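Pirin family protein (Acinetobacter baumannii, PDB 6D0P) probably acts as a metal-dependent quercetin 2,3-dioxygenase, a two-cupin oxidoreductase of the pirin family that binds one metal ion per subunit, probably iron. Local coordinates at residues L44-P49 and E124-W129; P24-F29 and E224-A229. One frame throughout, in Å; residues are numbered along the deposited sequence.

Contact 1: residues L44-P49 and E124-W129; sequences LDYAAP and EMVQLW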
# COMPACT_ATOMS: atom_id res chain seq x y z
N LEU A 44 -1.23 0.67 -6.04
CA LEU A 44 -0.65 -0.49 -5.32
C LEU A 44 0.32 -1.18 -6.27
O LEU A 44 -0.07 -1.64 -7.39
CB LEU A 44 -1.74 -1.46 -4.84
CG LEU A 44 -1.27 -2.51 -3.83
CD1 LEU A 44 -2.45 -3.20 -3.16
CD2 LEU A 44 -0.36 -3.55 -4.46
N ASP A 45 1.57 -1.21 -5.83
CA ASP A 45 2.65 -1.92 -6.53
C ASP A 45 3.10 -3.09 -5.66
O ASP A 45 3.44 -2.90 -4.48
CB ASP A 45 3.85 -1.03 -6.81
CG ASP A 45 3.72 -0.13 -8.02
OD1 ASP A 45 2.82 -0.38 -8.86
OD2 ASP A 45 4.57 0.81 -8.13
N TYR A 46 3.12 -4.27 -6.24
CA TYR A 46 3.54 -5.45 -5.49
C TYR A 46 4.85 -6.02 -6.03
O TYR A 46 4.90 -6.50 -7.17
CB TYR A 46 2.44 -6.52 -5.53
CG TYR A 46 2.81 -7.86 -4.96
CD1 TYR A 46 3.47 -7.98 -3.75
CD2 TYR A 46 2.43 -9.03 -5.59
CE1 TYR A 46 3.77 -9.22 -3.20
CE2 TYR A 46 2.72 -10.28 -5.06
CZ TYR A 46 3.41 -10.38 -3.86
OH TYR A 46 3.71 -11.61 -3.33
N ALA A 47 5.90 -5.98 -5.23
CA ALA A 47 7.13 -6.66 -5.59
C ALA A 47 7.00 -8.11 -5.13
O ALA A 47 7.20 -8.40 -3.94
CB ALA A 47 8.32 -5.99 -4.96
N ALA A 48 6.56 -8.98 -6.02
CA ALA A 48 6.48 -10.40 -5.72
C ALA A 48 7.90 -10.92 -5.46
O ALA A 48 8.86 -10.31 -5.92
CB ALA A 48 5.83 -11.12 -6.86
N PRO A 49 8.04 -12.03 -4.73
CA PRO A 49 9.37 -12.56 -4.34
C PRO A 49 10.34 -12.61 -5.53
O PRO A 49 10.04 -13.23 -6.56
CB PRO A 49 9.09 -13.95 -3.76
CG PRO A 49 7.70 -13.80 -3.19
CD PRO A 49 6.98 -12.89 -4.16
N GLU A 124 10.48 -9.07 -1.14
CA GLU A 124 9.04 -9.04 -1.37
C GLU A 124 8.47 -7.87 -0.58
O GLU A 124 8.75 -7.76 0.62
CB GLU A 124 8.39 -10.37 -0.95
CG GLU A 124 6.88 -10.42 -1.20
CD GLU A 124 6.18 -11.65 -0.65
OE1 GLU A 124 6.79 -12.32 0.24
OE2 GLU A 124 5.02 -11.94 -1.09
N MSE A 125 7.71 -7.01 -1.24
CA MSE A 125 7.12 -5.86 -0.56
C MSE A 125 5.93 -5.36 -1.29
O MSE A 125 5.69 -5.75 -2.42
CB MSE A 125 8.16 -4.73 -0.37
CG MSE A 125 8.60 -4.03 -1.64
SE MSE A 125 9.20 -2.17 -1.29
CE MSE A 125 7.73 -1.39 -2.33
N VAL A 126 5.16 -4.51 -0.62
CA VAL A 126 4.03 -3.80 -1.21
C VAL A 126 4.23 -2.30 -0.95
O VAL A 126 4.67 -1.90 0.18
CB VAL A 126 2.68 -4.25 -0.63
CG1 VAL A 126 1.58 -3.21 -0.84
CG2 VAL A 126 2.25 -5.59 -1.23
N GLN A 127 4.00 -1.49 -1.97
CA GLN A 127 3.91 -0.03 -1.79
C GLN A 127 2.50 0.41 -2.21
O GLN A 127 2.04 0.13 -3.33
CB GLN A 127 5.00 0.79 -2.49
CG GLN A 127 4.84 2.29 -2.17
CD GLN A 127 6.03 3.16 -2.50
OE1 GLN A 127 5.98 4.00 -3.42
NE2 GLN A 127 7.13 2.97 -1.75
N LEU A 128 1.82 1.05 -1.26
CA LEU A 128 0.47 1.54 -1.42
C LEU A 128 0.47 3.06 -1.29
O LEU A 128 1.02 3.62 -0.32
CB LEU A 128 -0.38 0.91 -0.32
CG LEU A 128 -1.80 1.45 -0.16
CD1 LEU A 128 -2.68 0.98 -1.29
CD2 LEU A 128 -2.41 1.00 1.16
N TRP A 129 -0.12 3.75 -2.25
CA TRP A 129 -0.30 5.18 -2.14
C TRP A 129 -1.74 5.44 -1.65
O TRP A 129 -2.67 4.87 -2.21
CB TRP A 129 -0.09 5.86 -3.48
CG TRP A 129 1.31 5.83 -4.01
CD1 TRP A 129 2.38 5.10 -3.57
CD2 TRP A 129 1.75 6.52 -5.19
NE1 TRP A 129 3.47 5.36 -4.35
CE2 TRP A 129 3.12 6.22 -5.35
CE3 TRP A 129 1.14 7.43 -6.06
CZ2 TRP A 129 3.86 6.76 -6.40
CZ3 TRP A 129 1.88 7.97 -7.09
CH2 TRP A 129 3.22 7.63 -7.26
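The ring of Tyr46 meets Glu124 at its edge: the hydroxyl OH donates a hydrogen bond to Glu124 OE2 over 2.6 Å, with the carboxylate turned 44° from the ring plane. That oxygen is reached on its anti side, the donor lying slightly out of the carboxylate plane. Met125 O also sits by the ring edge, near its plane, while Val126 CG2 comes in obliquely to 3.7 Å from Tyr46 CD1. One face is covered from within its own strand, with Ala48 N 3.8 Å above the ring plane. Glu124 reaches this far because CG stands anti to the backbone N (chi1 -178°) and the chain beyond it is extended; the ring of Pro49 runs alongside, its CG 3.7 Å from Glu124 CD.

Beneath these side chains lies an antiparallel ladder within one sheet of the N-terminal cupin domain. Asp45 and Gln127 form a hydrogen-bonded pair linked in both directions, Asp45 N to Gln127 O and Gln127 N to Asp45 O, each at 2.9 Å and nearly straight. Ala47 and Met125, a selenomethionine here, are also linked both ways, by more bent bonds; in the Met125 conformer described, one of two modelled, CG packs on Ala47 CB at 3.9 Å. Leu44, Tyr46, Val126 and Leu128 share one side of the sheet, whereas Asp45, Ala47, Met125 and Gln127 line the other.

That second side borders the manganese site. Gln127 OE1 accepts a hydrogen bond from Trp129 NE1 at 3.0 Å, which helps fix the amide, and Gln127 NE2 is hydrogen-bonded to Glu110, a metal ligand; Asp45 OD1 is held by Asn27. A salt bridge from OE2 to Lys247 probably keeps Glu124 anionic, with OE1 hydrogen-bonded to Gln77, while Gln127 probably helps position Glu110 as a second-shell residue.

Contact 2: residues P24-F29 and E224-A229; sequences PVYNLF and EGKTVA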
# COMPACT_ATOMS: atom_id res chain seq x y z
N PRO A 24 11.15 -4.77 -8.61
CA PRO A 24 10.47 -5.44 -9.71
C PRO A 24 9.02 -5.63 -9.28
O PRO A 24 8.75 -6.53 -8.49
CB PRO A 24 11.23 -6.75 -9.88
CG PRO A 24 11.72 -7.08 -8.50
CD PRO A 24 11.87 -5.75 -7.78
N VAL A 25 8.12 -4.79 -9.78
CA VAL A 25 6.76 -4.75 -9.27
C VAL A 25 5.71 -5.06 -10.34
O VAL A 25 5.90 -4.86 -11.54
CB VAL A 25 6.46 -3.37 -8.65
CG1 VAL A 25 7.34 -3.09 -7.43
CG2 VAL A 25 6.61 -2.26 -9.67
N TYR A 26 4.56 -5.49 -9.84
CA TYR A 26 3.34 -5.68 -10.60
C TYR A 26 2.38 -4.61 -10.07
O TYR A 26 2.06 -4.62 -8.86
CB TYR A 26 2.75 -7.07 -10.38
CG TYR A 26 3.65 -8.19 -10.81
CD1 TYR A 26 4.66 -8.67 -9.99
CD2 TYR A 26 3.55 -8.72 -12.08
CE1 TYR A 26 5.52 -9.68 -10.40
CE2 TYR A 26 4.41 -9.71 -12.52
CZ TYR A 26 5.37 -10.22 -11.67
OH TYR A 26 6.20 -11.20 -12.13
N ASN A 27 2.03 -3.67 -10.92
CA ASN A 27 1.08 -2.65 -10.54
C ASN A 27 -0.29 -3.32 -10.48
O ASN A 27 -0.75 -3.80 -11.51
CB ASN A 27 1.02 -1.49 -11.53
CG ASN A 27 -0.03 -0.49 -11.12
OD1 ASN A 27 -1.08 -0.40 -11.74
ND2 ASN A 27 0.19 0.16 -10.00
N LEU A 28 -0.90 -3.37 -9.32
CA LEU A 28 -2.21 -4.06 -9.20
C LEU A 28 -3.36 -3.07 -9.38
O LEU A 28 -4.45 -3.47 -9.80
CB LEU A 28 -2.27 -4.79 -7.87
CG LEU A 28 -1.15 -5.81 -7.67
CD1 LEU A 28 -1.42 -6.66 -6.44
CD2 LEU A 28 -0.99 -6.69 -8.91
N PHE A 29 -3.14 -1.80 -9.07
CA PHE A 29 -4.14 -0.79 -9.41
C PHE A 29 -3.47 0.58 -9.41
O PHE A 29 -2.44 0.83 -8.74
CB PHE A 29 -5.39 -0.85 -8.51
CG PHE A 29 -5.23 -0.55 -7.04
CD1 PHE A 29 -5.00 0.75 -6.59
CD2 PHE A 29 -5.38 -1.55 -6.09
CE1 PHE A 29 -4.88 1.00 -5.23
CE2 PHE A 29 -5.29 -1.29 -4.74
CZ PHE A 29 -5.04 -0.01 -4.31
N GLU A 224 -7.38 -15.22 -8.00
CA GLU A 224 -6.02 -15.76 -7.98
C GLU A 224 -5.03 -14.65 -7.60
O GLU A 224 -5.41 -13.50 -7.36
CB GLU A 224 -5.68 -16.32 -9.36
CG GLU A 224 -6.72 -17.29 -9.89
CD GLU A 224 -6.70 -18.65 -9.19
OE1 GLU A 224 -5.58 -19.21 -9.04
OE2 GLU A 224 -7.80 -19.14 -8.82
N GLY A 225 -3.73 -14.99 -7.62
CA GLY A 225 -2.68 -14.05 -7.24
C GLY A 225 -2.53 -12.88 -8.19
O GLY A 225 -2.90 -12.96 -9.37
N LYS A 226 -1.98 -11.81 -7.64
CA LYS A 226 -1.73 -10.57 -8.37
C LYS A 226 -3.07 -10.01 -8.85
O LYS A 226 -3.16 -9.56 -10.00
CB LYS A 226 -0.79 -10.80 -9.56
CG LYS A 226 0.52 -11.53 -9.28
CD LYS A 226 1.38 -11.66 -10.54
CE LYS A 226 2.38 -12.79 -10.50
NZ LYS A 226 3.38 -12.61 -9.43
N THR A 227 -4.09 -10.05 -7.99
CA THR A 227 -5.44 -9.61 -8.39
C THR A 227 -6.02 -8.63 -7.36
O THR A 227 -5.78 -8.76 -6.13
CB THR A 227 -6.41 -10.80 -8.50
OG1 THR A 227 -6.00 -11.71 -9.54
CG2 THR A 227 -7.83 -10.38 -8.84
N VAL A 228 -6.76 -7.64 -7.86
CA VAL A 228 -7.57 -6.79 -7.00
C VAL A 228 -9.03 -6.95 -7.42
O VAL A 228 -9.35 -6.87 -8.61
CB VAL A 228 -7.15 -5.31 -7.03
CG1 VAL A 228 -7.13 -4.72 -8.43
CG2 VAL A 228 -8.06 -4.48 -6.14
N ALA A 229 -9.89 -7.19 -6.44
CA ALA A 229 -11.32 -7.23 -6.62
C ALA A 229 -11.92 -5.96 -6.01
O ALA A 229 -11.52 -5.53 -4.93
CB ALA A 229 -11.92 -8.46 -5.98
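Lys226, in the conformer described, one of two modelled, lays its side chain over one face of the Tyr26 ring, the two crossing obliquely. CD stands 4.1 Å from the ring centroid, close to the ring normal, in a CH-pi contact. NZ, 4.0 Å from the same centroid and 23° off the normal, probably makes a cation-pi interaction, displaced toward the rim at Tyr26 CE1 and CZ, both 3.8 Å from NZ. The aliphatic part is extended up to CE, and a turn at the last torsion (chi4 -63°) keeps the ammonium group over the ring. Nearer the lysine backbone, Leu28 CD2 rests against Lys226 O at 3.8 Å.

The two segments belong to different cupin domains, strand 23-30 in the N-terminal sheet and strand 227-231 in the C-terminal one, and run almost parallel here without strand pairing. Each carries an irregularity at the meeting point: Leu28 and Phe29 form a classic beta bulge opposite Leu44, and Lys226 and Thr227 a G1 bulge opposite Val210.

Val228 points both its methyls at the first of these bulges. CG1 lies 3.3 Å from the backbone O of Leu28, whereas CG2 lies 4.0 Å from Phe29 CD2. The valine and phenylalanine side chains cross at about a right angle, the methyl obliquely approaching the CD2 side of the ring, which a Phe29 chi1 of 65° brings to it.

In the fold
From the N terminus, strand 7-12 first joins the sheet of the C-terminal cupin, beside strand 227-231, before the chain crosses into the N-terminal cupin. Strand 23-30 follows and opens the long loop that contact 2 closes almost two hundred residues later. Within it, strand 41-52 opens a shorter loop, closed by contact 1 when strand 121-131 pairs with it; the metal ligands His64, His66, His108 and Glu110 all lie on that inner loop. Contact 1 thus nests within contact 2. Strands 23-30 and 41-52 are neighbours in one sheet, so residues 24-29 connect the two contacts: one knits the N-terminal cupin, the other joins it to its C-terminal partner.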